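Putative uncharacterized protein (Caulobacter crescentus, PDB 4KWY) is probably an LptE-like outer-membrane lipoprotein that takes part in the assembly of lipopolysaccharide at the cell surface. Local coordinates at residues Y44-F55 with L70-A81; R91-D99 with R117-I126. All blocks are in the same frame, centred on the assembly; numbering follows the deposited sequence.

Contact 1 (Y44-F55 with L70-A81)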
# COMPACT_ATOMS: atom_id res chain seq x y z
N TYR A 44 -16.53 1.37 3.87
CA TYR A 44 -15.69 0.18 3.85
C TYR A 44 -14.49 0.33 4.73
O TYR A 44 -13.95 1.44 4.87
CB TYR A 44 -15.18 -0.14 2.42
CG TYR A 44 -16.27 -0.36 1.40
CD1 TYR A 44 -16.96 -1.57 1.34
CD2 TYR A 44 -16.62 0.64 0.50
CE1 TYR A 44 -17.98 -1.78 0.41
CE2 TYR A 44 -17.64 0.44 -0.44
CZ TYR A 44 -18.31 -0.77 -0.47
OH TYR A 44 -19.34 -0.95 -1.37
N LYS A 45 -14.02 -0.81 5.28
CA LYS A 45 -12.79 -0.88 6.06
C LYS A 45 -11.81 -1.72 5.27
O LYS A 45 -12.09 -2.87 4.95
CB LYS A 45 -13.02 -1.43 7.47
CG LYS A 45 -13.86 -0.52 8.36
CD LYS A 45 -13.03 0.56 9.06
CE LYS A 45 -13.89 1.44 9.94
NZ LYS A 45 -13.26 1.70 11.26
N LEU A 46 -10.69 -1.12 4.87
CA LEU A 46 -9.68 -1.85 4.13
C LEU A 46 -8.56 -2.23 5.10
O LEU A 46 -7.83 -1.35 5.57
CB LEU A 46 -9.14 -1.04 2.92
CG LEU A 46 -8.00 -1.70 2.13
CD1 LEU A 46 -8.44 -2.99 1.50
CD2 LEU A 46 -7.46 -0.76 1.08
N TYR A 47 -8.43 -3.54 5.37
CA TYR A 47 -7.41 -4.09 6.27
C TYR A 47 -6.18 -4.52 5.52
O TYR A 47 -6.28 -5.39 4.66
CB TYR A 47 -7.96 -5.28 7.04
CG TYR A 47 -8.67 -4.86 8.27
CD1 TYR A 47 -10.03 -4.57 8.25
CD2 TYR A 47 -8.00 -4.78 9.49
CE1 TYR A 47 -10.72 -4.26 9.42
CE2 TYR A 47 -8.67 -4.43 10.66
CZ TYR A 47 -10.03 -4.16 10.61
OH TYR A 47 -10.67 -3.79 11.77
N LEU A 48 -5.03 -3.94 5.87
CA LEU A 48 -3.79 -4.27 5.20
C LEU A 48 -2.93 -5.18 6.05
O LEU A 48 -2.72 -4.88 7.22
CB LEU A 48 -3.00 -2.99 4.90
CG LEU A 48 -3.68 -1.89 4.12
CD1 LEU A 48 -2.78 -0.69 4.09
CD2 LEU A 48 -4.00 -2.34 2.70
N SER A 49 -2.41 -6.28 5.46
CA SER A 49 -1.48 -7.18 6.16
C SER A 49 -0.17 -7.21 5.40
O SER A 49 0.01 -7.98 4.45
CB SER A 49 -2.05 -8.58 6.34
OG SER A 49 -3.23 -8.48 7.11
N VAL A 50 0.72 -6.31 5.78
CA VAL A 50 2.03 -6.21 5.18
C VAL A 50 2.96 -7.18 5.90
O VAL A 50 2.93 -7.27 7.13
CB VAL A 50 2.61 -4.76 5.18
CG1 VAL A 50 3.98 -4.71 4.48
CG2 VAL A 50 1.65 -3.78 4.50
N ASN A 51 3.82 -7.88 5.12
CA ASN A 51 4.89 -8.72 5.65
C ASN A 51 6.00 -7.74 6.02
O ASN A 51 6.81 -7.33 5.17
CB ASN A 51 5.30 -9.77 4.62
CG ASN A 51 6.31 -10.75 5.12
OD1 ASN A 51 7.12 -10.47 6.01
ND2 ASN A 51 6.30 -11.93 4.53
N GLU A 52 5.96 -7.26 7.25
CA GLU A 52 6.83 -6.21 7.78
C GLU A 52 8.29 -6.61 7.90
O GLU A 52 9.18 -5.75 7.73
CB GLU A 52 6.31 -5.72 9.14
CG GLU A 52 4.97 -4.99 9.06
CD GLU A 52 4.93 -3.65 8.35
OE1 GLU A 52 5.99 -3.17 7.88
OE2 GLU A 52 3.83 -3.06 8.29
N GLN A 53 8.55 -7.90 8.19
CA GLN A 53 9.92 -8.39 8.30
C GLN A 53 10.57 -8.35 6.91
O GLN A 53 11.67 -7.81 6.80
CB GLN A 53 10.01 -9.77 8.96
CG GLN A 53 9.93 -9.68 10.50
CD GLN A 53 10.54 -10.86 11.25
OE1 GLN A 53 11.57 -11.43 10.85
NE2 GLN A 53 9.96 -11.20 12.39
N ARG A 54 9.84 -8.83 5.86
CA ARG A 54 10.31 -8.83 4.46
C ARG A 54 10.50 -7.39 3.94
O ARG A 54 11.44 -7.12 3.20
CB ARG A 54 9.33 -9.60 3.54
CG ARG A 54 9.76 -9.70 2.06
CD ARG A 54 8.80 -10.52 1.24
NE ARG A 54 8.77 -11.91 1.69
CZ ARG A 54 7.73 -12.73 1.56
NH1 ARG A 54 6.62 -12.30 0.99
NH2 ARG A 54 7.80 -13.97 2.00
N PHE A 55 9.63 -6.49 4.36
CA PHE A 55 9.70 -5.10 3.93
C PHE A 55 10.87 -4.32 4.58
O PHE A 55 11.37 -3.36 3.97
CB PHE A 55 8.37 -4.40 4.23
CG PHE A 55 8.24 -3.03 3.62
CD1 PHE A 55 8.14 -2.87 2.25
CD2 PHE A 55 8.21 -1.89 4.42
CE1 PHE A 55 8.01 -1.60 1.69
CE2 PHE A 55 8.08 -0.62 3.86
CZ PHE A 55 7.96 -0.49 2.49
N LEU A 70 14.05 -4.71 -2.56
CA LEU A 70 13.11 -4.65 -1.48
C LEU A 70 11.75 -5.13 -1.97
O LEU A 70 11.32 -4.77 -3.06
CB LEU A 70 13.09 -3.21 -1.04
CG LEU A 70 12.28 -2.86 0.17
CD1 LEU A 70 13.12 -2.99 1.43
CD2 LEU A 70 11.88 -1.45 0.05
N ARG A 71 11.12 -6.00 -1.19
CA ARG A 71 9.85 -6.60 -1.56
C ARG A 71 8.74 -6.25 -0.59
O ARG A 71 8.90 -6.37 0.62
CB ARG A 71 9.99 -8.11 -1.67
CG ARG A 71 8.82 -8.75 -2.37
CD ARG A 71 9.17 -10.12 -2.83
NE ARG A 71 7.96 -10.92 -3.03
CZ ARG A 71 7.79 -12.16 -2.57
NH1 ARG A 71 8.75 -12.74 -1.86
NH2 ARG A 71 6.67 -12.81 -2.82
N MSE A 72 7.63 -5.77 -1.14
CA MSE A 72 6.46 -5.48 -0.34
C MSE A 72 5.38 -6.48 -0.72
O MSE A 72 4.86 -6.44 -1.84
CB MSE A 72 5.98 -4.03 -0.48
CG MSE A 72 4.77 -3.78 0.42
SE MSE A 72 4.16 -2.00 0.35
CE MSE A 72 4.33 -1.64 2.17
N SER A 73 5.02 -7.34 0.24
CA SER A 73 3.99 -8.36 0.11
C SER A 73 2.83 -7.97 1.00
O SER A 73 3.03 -7.74 2.20
CB SER A 73 4.54 -9.72 0.50
OG SER A 73 5.64 -10.03 -0.32
N VAL A 74 1.64 -7.84 0.41
CA VAL A 74 0.46 -7.40 1.16
C VAL A 74 -0.74 -8.27 0.86
O VAL A 74 -1.17 -8.38 -0.28
CB VAL A 74 0.06 -5.91 0.85
CG1 VAL A 74 -0.80 -5.32 1.96
CG2 VAL A 74 1.27 -5.02 0.54
N ASP A 75 -1.33 -8.80 1.91
CA ASP A 75 -2.62 -9.47 1.84
C ASP A 75 -3.60 -8.47 2.36
O ASP A 75 -3.31 -7.86 3.38
CB ASP A 75 -2.65 -10.78 2.67
CG ASP A 75 -1.99 -11.93 1.95
OD1 ASP A 75 -2.55 -12.40 0.93
OD2 ASP A 75 -0.93 -12.38 2.41
N TRP A 76 -4.71 -8.24 1.66
CA TRP A 76 -5.67 -7.26 2.13
C TRP A 76 -7.13 -7.73 1.95
O TRP A 76 -7.44 -8.47 1.02
CB TRP A 76 -5.43 -5.90 1.45
CG TRP A 76 -5.33 -5.95 -0.04
CD1 TRP A 76 -4.20 -6.11 -0.79
CD2 TRP A 76 -6.41 -5.81 -0.96
NE1 TRP A 76 -4.51 -6.07 -2.13
CE2 TRP A 76 -5.87 -5.89 -2.26
CE3 TRP A 76 -7.80 -5.63 -0.81
CZ2 TRP A 76 -6.66 -5.79 -3.41
CZ3 TRP A 76 -8.58 -5.49 -1.94
CH2 TRP A 76 -8.01 -5.59 -3.23
N ARG A 77 -8.01 -7.27 2.87
CA ARG A 77 -9.45 -7.55 2.93
C ARG A 77 -10.25 -6.26 2.95
O ARG A 77 -9.94 -5.36 3.73
CB ARG A 77 -9.81 -8.32 4.22
CG ARG A 77 -9.17 -9.66 4.33
CD ARG A 77 -9.55 -10.35 5.61
NE ARG A 77 -8.41 -11.17 6.03
CZ ARG A 77 -8.26 -12.46 5.74
NH1 ARG A 77 -9.21 -13.12 5.10
NH2 ARG A 77 -7.17 -13.11 6.14
N LEU A 78 -11.33 -6.20 2.16
CA LEU A 78 -12.23 -5.05 2.14
C LEU A 78 -13.50 -5.44 2.85
O LEU A 78 -14.13 -6.43 2.47
CB LEU A 78 -12.50 -4.55 0.71
CG LEU A 78 -13.28 -3.21 0.60
CD1 LEU A 78 -12.38 -2.01 0.96
CD2 LEU A 78 -13.83 -3.02 -0.77
N LEU A 79 -13.83 -4.75 3.94
CA LEU A 79 -15.04 -5.11 4.67
C LEU A 79 -16.12 -4.06 4.57
O LEU A 79 -15.84 -2.88 4.37
CB LEU A 79 -14.76 -5.37 6.18
CG LEU A 79 -13.51 -6.11 6.60
CD1 LEU A 79 -13.47 -6.21 8.07
CD2 LEU A 79 -13.44 -7.51 5.99
N ASP A 80 -17.35 -4.50 4.77
CA ASP A 80 -18.47 -3.59 4.94
C ASP A 80 -18.29 -3.01 6.36
O ASP A 80 -18.23 -3.78 7.33
CB ASP A 80 -19.81 -4.32 4.75
CG ASP A 80 -21.03 -3.40 4.73
OD1 ASP A 80 -21.19 -2.60 5.68
OD2 ASP A 80 -21.84 -3.52 3.79
N ALA A 81 -18.14 -1.67 6.49
CA ALA A 81 -17.90 -0.99 7.76
C ALA A 81 -19.04 -1.13 8.74
O ALA A 81 -18.85 -0.86 9.93
CB ALA A 81 -17.60 0.48 7.53
O HOH W 1 6.75 -7.48 2.41
O HOH W 2 12.48 -7.17 0.95

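Contact 2 (R91-D99 with R117-I126)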
# COMPACT_ATOMS: atom_id res chain seq x y z
N ARG A 91 -4.24 -9.83 -2.94
CA ARG A 91 -2.83 -10.03 -2.64
C ARG A 91 -2.06 -9.15 -3.61
O ARG A 91 -2.40 -9.09 -4.78
CB ARG A 91 -2.44 -11.52 -2.74
CG ARG A 91 -0.93 -11.84 -2.67
CD ARG A 91 -0.23 -11.46 -1.36
NE ARG A 91 1.21 -11.71 -1.45
CZ ARG A 91 1.88 -12.55 -0.66
NH1 ARG A 91 1.27 -13.19 0.32
NH2 ARG A 91 3.18 -12.73 -0.84
N THR A 92 -1.11 -8.37 -3.09
CA THR A 92 -0.30 -7.44 -3.90
C THR A 92 1.16 -7.69 -3.54
O THR A 92 1.52 -7.75 -2.38
CB THR A 92 -0.78 -5.97 -3.63
OG1 THR A 92 -2.19 -5.89 -3.84
CG2 THR A 92 -0.09 -4.92 -4.50
N ASP A 93 1.98 -7.87 -4.54
CA ASP A 93 3.42 -8.09 -4.38
C ASP A 93 4.15 -7.11 -5.25
O ASP A 93 4.00 -7.15 -6.47
CB ASP A 93 3.80 -9.53 -4.76
CG ASP A 93 4.21 -10.38 -3.58
OD1 ASP A 93 5.35 -10.23 -3.11
OD2 ASP A 93 3.41 -11.26 -3.18
N VAL A 94 4.91 -6.20 -4.64
CA VAL A 94 5.66 -5.18 -5.35
C VAL A 94 7.16 -5.30 -5.02
O VAL A 94 7.52 -5.51 -3.86
CB VAL A 94 5.11 -3.77 -5.00
CG1 VAL A 94 6.00 -2.67 -5.57
CG2 VAL A 94 3.68 -3.60 -5.51
N SER A 95 8.02 -5.12 -6.03
CA SER A 95 9.48 -5.13 -5.85
C SER A 95 10.09 -3.86 -6.38
O SER A 95 9.70 -3.39 -7.43
CB SER A 95 10.13 -6.32 -6.55
OG SER A 95 9.98 -7.44 -5.70
N VAL A 96 11.04 -3.30 -5.62
CA VAL A 96 11.82 -2.12 -6.00
C VAL A 96 13.30 -2.40 -5.73
O VAL A 96 13.65 -3.30 -4.94
CB VAL A 96 11.36 -0.81 -5.30
CG1 VAL A 96 9.93 -0.47 -5.63
CG2 VAL A 96 11.57 -0.86 -3.79
N THR A 97 14.16 -1.64 -6.40
CA THR A 97 15.59 -1.63 -6.17
C THR A 97 15.96 -0.22 -5.72
O THR A 97 15.24 0.75 -6.00
CB THR A 97 16.41 -2.10 -7.37
OG1 THR A 97 16.25 -1.20 -8.45
CG2 THR A 97 16.13 -3.56 -7.78
N TYR A 98 17.05 -0.11 -4.96
CA TYR A 98 17.62 1.17 -4.55
C TYR A 98 19.09 1.01 -4.57
O TYR A 98 19.61 -0.09 -4.32
CB TYR A 98 17.11 1.73 -3.21
CG TYR A 98 17.35 0.86 -2.00
CD1 TYR A 98 18.51 1.00 -1.23
CD2 TYR A 98 16.38 -0.05 -1.56
CE1 TYR A 98 18.71 0.23 -0.08
CE2 TYR A 98 16.58 -0.83 -0.42
CZ TYR A 98 17.74 -0.67 0.33
OH TYR A 98 17.96 -1.45 1.43
N ASP A 99 19.76 2.08 -4.97
CA ASP A 99 21.19 2.06 -5.04
C ASP A 99 21.73 2.80 -3.83
O ASP A 99 21.70 4.03 -3.79
CB ASP A 99 21.68 2.64 -6.39
CG ASP A 99 21.73 1.62 -7.53
OD1 ASP A 99 20.76 0.87 -7.68
OD2 ASP A 99 22.72 1.62 -8.28
N ARG A 117 8.56 4.14 -2.59
CA ARG A 117 8.27 3.76 -3.97
C ARG A 117 7.52 2.41 -4.03
O ARG A 117 6.58 2.28 -4.82
CB ARG A 117 9.56 3.74 -4.78
CG ARG A 117 10.05 5.15 -5.09
CD ARG A 117 11.14 5.13 -6.15
NE ARG A 117 12.43 4.71 -5.60
CZ ARG A 117 12.99 3.53 -5.82
NH1 ARG A 117 12.39 2.64 -6.60
NH2 ARG A 117 14.16 3.23 -5.27
N ALA A 118 7.89 1.45 -3.16
CA ALA A 118 7.20 0.16 -3.05
C ALA A 118 5.77 0.41 -2.59
O ALA A 118 4.82 -0.01 -3.27
CB ALA A 118 7.93 -0.76 -2.09
N ALA A 119 5.60 1.20 -1.50
CA ALA A 119 4.29 1.54 -0.94
C ALA A 119 3.40 2.30 -1.95
O ALA A 119 2.19 2.05 -1.99
CB ALA A 119 4.44 2.36 0.34
N ALA A 120 3.99 3.22 -2.74
CA ALA A 120 3.29 4.01 -3.77
C ALA A 120 2.78 3.11 -4.89
O ALA A 120 1.61 3.22 -5.23
CB ALA A 120 4.22 5.09 -4.32
N GLU A 121 3.60 2.17 -5.37
CA GLU A 121 3.20 1.20 -6.41
C GLU A 121 2.18 0.20 -5.88
O GLU A 121 1.25 -0.14 -6.62
CB GLU A 121 4.41 0.47 -7.02
CG GLU A 121 4.11 -0.46 -8.20
CD GLU A 121 3.27 0.00 -9.39
OE1 GLU A 121 3.16 1.23 -9.63
OE2 GLU A 121 2.74 -0.88 -10.10
N ALA A 122 2.34 -0.29 -4.63
CA ALA A 122 1.36 -1.19 -4.00
C ALA A 122 0.02 -0.49 -3.88
O ALA A 122 -0.99 -1.09 -4.24
CB ALA A 122 1.85 -1.64 -2.64
N ALA A 123 0.02 0.81 -3.45
CA ALA A 123 -1.18 1.66 -3.30
C ALA A 123 -1.88 1.83 -4.62
O ALA A 123 -3.09 1.68 -4.67
CB ALA A 123 -0.80 3.01 -2.73
N ARG A 124 -1.11 2.09 -5.68
CA ARG A 124 -1.59 2.27 -7.05
C ARG A 124 -2.27 0.99 -7.56
O ARG A 124 -3.35 1.08 -8.13
CB ARG A 124 -0.41 2.67 -7.95
CG ARG A 124 -0.78 3.04 -9.36
CD ARG A 124 0.47 3.26 -10.18
NE ARG A 124 0.19 3.53 -11.60
CZ ARG A 124 0.67 4.58 -12.26
NH1 ARG A 124 1.43 5.48 -11.65
NH2 ARG A 124 0.40 4.73 -13.55
N LYS A 125 -1.66 -0.19 -7.35
CA LYS A 125 -2.19 -1.51 -7.75
C LYS A 125 -3.51 -1.86 -7.02
O LYS A 125 -4.44 -2.35 -7.65
CB LYS A 125 -1.15 -2.60 -7.49
CG LYS A 125 -0.09 -2.70 -8.56
CD LYS A 125 0.99 -3.65 -8.16
CE LYS A 125 1.07 -4.84 -9.08
NZ LYS A 125 2.26 -5.68 -8.78
N ILE A 126 -3.59 -1.61 -5.70
CA ILE A 126 -4.77 -1.85 -4.88
C ILE A 126 -5.93 -0.87 -5.29
O ILE A 126 -7.08 -1.31 -5.43
CB ILE A 126 -4.40 -1.72 -3.37
CG1 ILE A 126 -3.43 -2.83 -2.94
CG2 ILE A 126 -5.68 -1.71 -2.47
CD1 ILE A 126 -2.83 -2.62 -1.53

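Contact 1 (Y44-F55 with L70-A81)
Strand 44-50 pairs antiparallel with strand 67-80 in the mixed sheet of this LptE-family domain, K45, Y47 and S49 standing opposite L79, R77 and D75 in the hydrogen-bonded pairs. Each of these pairs closes with two backbone bonds, K45 N to L79 O at 2.9 Å among them. One further bond, N51 N to S73 O, carries the pairing into the turn where N51 caps helix 52-56 by accepting from R54 N.

Apolar side chains gather on the face bearing L46, L48, V50, V74, W76 and L78, which helices 21-34 and 104-135 cover. L46 swings CG anti to its own amide nitrogen (chi1 177°), which brings CD1 to 3.6 Å from W76 CE3. Farther along, the F55 ring receives the selenomethionine M72 over one face: its methyl CE sits 3.9 Å from the ring centroid in a CH-pi contact, with SE oblique to the ring in a Met-aromatic contact. On the opposite side of the sheet, where Y47, R77 and L79 stand, Y47 CE1 touches L79 CD1 at 3.6 Å.

The polar end is built from stacked guanidinium groups. R54 and R71 run side by side with planes 6° apart, while D93 of strand 86-99 makes a salt bridge with R71 and probably offsets part of the like charge. N51 ND2 lies over the opposite face of the R54 group, and R54 NH1 donates in its own plane to S73 OG at 2.8 Å.

Contact 2 (R91-D99 with R117-I126)
Sheet-on-helix packing of an alpha/beta sandwich joins strand 86-99 to the long helix 104-135, the two short segments approaching to 7.9 Å between axes with their directions 149° apart. T92, V94 and V96, alternate residues of the strand, point toward the helix and meet a surface made low by alanines. The two methyls of V94 divide the helix surface: CG1 sits between A118 O and E121 CB, and CG2 lies 3.7 Å from A122 CA. V96 rests CG1 against the backbone of A118 and CG2 4.0 Å from A118 CB. At T92 the methyl CG2 touches K125 CB, while OG1, which is hydrogen-bonded to W76 NE1, packs 3.4 Å from I126 CG1.

Polar side chains at the margins reach back to strand carbonyls. K125, bent at chi3 (117°), lays CD on V94 CG2 and sends NZ to D93 O in a weak bond of 3.2 Å. R117 donates to the T97 carbonyl and is also held by a salt bridge from NE to D113. A leucine in place of R117 would probably leave that carbonyl without this donor and D113 without its charge partner. R117 NH2 meets T97 O in the guanidinium plane, 2.8 Å away and nearly straight at 171°.

From the N terminus, helix 5-10 leads into strand 13-17 and helix 21-34; strand 44-50 then lies parallel to strand 13-17. Contact 1 closes the excursion between 55 and 70, which includes the short strand 59-60. The chain turns from strand 67-80 into strand 86-99, its antiparallel neighbour, and contact 2 closes the next excursion as helix 104-135 folds back over the sheet. The two closures therefore follow in series, neither nested nor crossed, an example of how successive closures can build one sheet and then cover it. They meet where strands 67-80 and 86-99 pair, M72 N probably bonding to V94 O, and where W76 of the sheet packs against I126 of the helix.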